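Local coordinates for protein alanine racemase 1 (Caldanaerobacter subterraneus subsp. tengcongensis MB4, PDB 4Y2W) that belongs to the alanine racemase family and pairs an N-terminal TIM-type barrel with a C-terminal beta domain, at residues L160-I165 and L199-K204. The protein carries 1 engineered substitution. Residues are numbered along the deposited sequence; the frame is centred on the assembly and turned at random.
Sequences LILEGI and LKIPLK
The O of Leu-203 accepts a hydrogen bond from the backbone N of Ile-165 at 2.8 Å. The N-H points at it fairly straight, with 160° at the hydrogen. One step back, the N of Leu-203 donates to the O of Glu-163 at 3.0 Å. Leu-203 is thus held through both its N and its O. Gly-164, its bridge partner, lies between the two bonded residues of strand 160-166. This is parallel pairing of neighbouring strands in the eight-stranded TIM barrel, joined by helix 177-195 in a beta-alpha-beta crossover. Ile-201, in the loop entering strand 203-208, packs against the outer face of the sheet beside Ile-165. Their side chains cross at about a right angle, with the two CG2 methyls 3.8 Å apart. Ile-165 also touches Phe-187 and Ile-191 of the crossover helix. CG1 of Ile-201 is anti to its carbonyl carbon (chi1 -57°), and its CD1 reaches CB of Ile-165 at 4.0 Å. On the other face, Glu-163 and Leu-203 run side by side, pointing the same way. The carboxylate OE1 of Glu-163 is hydrogen-bonded to Tyr-62 and His-129. Just before strand 203-208, the ring of Pro-202 lies against the backbone O of Glu-163, the same O that receives the Leu-203 N-H.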
loop_
_atom_site.group_PDB
_atom_site.type_symbol
_atom_site.label_atom_id
_atom_site.label_comp_id
_atom_site.label_asym_id
_atom_site.label_seq_id
_atom_site.Cartn_x
_atom_site.Cartn_y
_atom_site.Cartn_z
ATOM N N LEU A 160 -7.886 5.358 36.360
ATOM C CA LEU A 160 -8.553 5.584 35.079
ATOM C C LEU A 160 -9.458 6.804 35.125
ATOM O O LEU A 160 -9.807 7.290 36.197
ATOM C CB LEU A 160 -9.399 4.367 34.703
ATOM C CG LEU A 160 -8.691 3.015 34.685
ATOM C CD1 LEU A 160 -9.668 1.921 34.277
ATOM C CD2 LEU A 160 -7.488 3.050 33.755
ATOM N N ILE A 161 -9.814 7.294 33.940
ATOM C CA ILE A 161 -10.904 8.246 33.771
ATOM C C ILE A 161 -11.866 7.631 32.760
ATOM O O ILE A 161 -11.497 7.385 31.610
ATOM C CB ILE A 161 -10.433 9.618 33.244
ATOM C CG1 ILE A 161 -9.293 10.175 34.103
ATOM C CG2 ILE A 161 -11.599 10.602 33.222
ATOM C CD1 ILE A 161 -8.663 11.434 33.538
ATOM N N LEU A 162 -13.094 7.382 33.201
ATOM C CA LEU A 162 -14.102 6.733 32.377
ATOM C C LEU A 162 -14.858 7.793 31.566
ATOM O O LEU A 162 -16.007 8.138 31.867
ATOM C CB LEU A 162 -15.029 5.912 33.276
ATOM C CG LEU A 162 -15.915 4.829 32.663
ATOM C CD1 LEU A 162 -15.209 4.056 31.561
ATOM C CD2 LEU A 162 -16.371 3.882 33.762
ATOM N N GLU A 163 -14.188 8.293 30.527
ATOM C CA GLU A 163 -14.656 9.444 29.752
ATOM C C GLU A 163 -15.722 9.111 28.712
ATOM O O GLU A 163 -16.668 9.878 28.531
ATOM C CB GLU A 163 -13.474 10.105 29.043
ATOM C CG GLU A 163 -13.811 11.408 28.334
ATOM C CD GLU A 163 -12.646 11.945 27.532
ATOM O OE1 GLU A 163 -12.249 11.291 26.547
ATOM O OE2 GLU A 163 -12.129 13.023 27.882
ATOM N N GLY A 164 -15.561 7.994 28.009
ATOM C CA GLY A 164 -16.453 7.668 26.899
ATOM C C GLY A 164 -16.984 6.251 26.877
ATOM O O GLY A 164 -16.496 5.366 27.583
ATOM N N ILE A 165 -18.013 6.053 26.062
ATOM C CA ILE A 165 -18.580 4.734 25.812
ATOM C C ILE A 165 -19.181 4.758 24.412
ATOM O O ILE A 165 -19.886 5.705 24.058
ATOM C CB ILE A 165 -19.637 4.341 26.874
ATOM C CG1 ILE A 165 -20.228 2.962 26.560
ATOM C CG2 ILE A 165 -20.744 5.382 26.965
ATOM C CD1 ILE A 165 -20.933 2.311 27.731
ATOM N N LEU A 199 -23.988 6.599 37.309
ATOM C CA LEU A 199 -22.799 6.675 36.462
ATOM C C LEU A 199 -23.112 7.375 35.139
ATOM O O LEU A 199 -23.669 6.769 34.222
ATOM C CB LEU A 199 -22.257 5.270 36.200
ATOM C CG LEU A 199 -20.982 5.169 35.364
ATOM C CD1 LEU A 199 -19.836 5.918 36.030
ATOM C CD2 LEU A 199 -20.625 3.708 35.148
ATOM N N LYS A 200 -22.749 8.653 35.053
ATOM C CA LYS A 200 -22.946 9.444 33.843
ATOM C C LYS A 200 -21.635 9.534 33.075
ATOM O O LYS A 200 -20.724 10.262 33.477
ATOM C CB LYS A 200 -23.439 10.854 34.191
ATOM C CG LYS A 200 -24.639 10.902 35.126
ATOM C CD LYS A 200 -25.796 10.045 34.625
ATOM C CE LYS A 200 -27.061 10.254 35.449
ATOM N NZ LYS A 200 -27.756 11.528 35.117
ATOM N N ILE A 201 -21.537 8.787 31.977
ATOM C CA ILE A 201 -20.353 8.829 31.120
ATOM C C ILE A 201 -20.529 9.966 30.106
ATOM O O ILE A 201 -21.453 9.926 29.293
ATOM C CB ILE A 201 -20.127 7.484 30.400
ATOM C CG1 ILE A 201 -20.009 6.353 31.428
ATOM C CG2 ILE A 201 -18.870 7.541 29.541
ATOM C CD1 ILE A 201 -19.867 4.971 30.827
ATOM N N PRO A 202 -19.649 10.986 30.153
ATOM C CA PRO A 202 -19.882 12.212 29.376
ATOM C C PRO A 202 -19.925 12.045 27.856
ATOM O O PRO A 202 -20.653 12.785 27.191
ATOM C CB PRO A 202 -18.724 13.137 29.785
ATOM C CG PRO A 202 -17.727 12.279 30.478
ATOM C CD PRO A 202 -18.442 11.074 30.997
ATOM N N LEU A 203 -19.165 11.097 27.308
ATOM C CA LEU A 203 -19.093 10.922 25.853
ATOM C C LEU A 203 -19.718 9.611 25.372
ATOM O O LEU A 203 -19.069 8.565 25.335
ATOM C CB LEU A 203 -17.646 11.050 25.363
ATOM C CG LEU A 203 -17.208 12.469 24.972
ATOM C CD1 LEU A 203 -17.475 13.476 26.085
ATOM C CD2 LEU A 203 -15.737 12.482 24.577
ATOM N N LYS A 204 -20.997 9.689 25.020
ATOM C CA LYS A 204 -21.701 8.599 24.359
ATOM C C LYS A 204 -21.698 8.895 22.866
ATOM O O LYS A 204 -22.073 9.997 22.450
ATOM C CB LYS A 204 -23.142 8.493 24.868
ATOM C CG LYS A 204 -23.273 8.482 26.388
ATOM C CD LYS A 204 -24.711 8.293 26.851
ATOM C CE LYS A 204 -25.608 9.484 26.535
ATOM N NZ LYS A 204 -25.209 10.718 27.264
#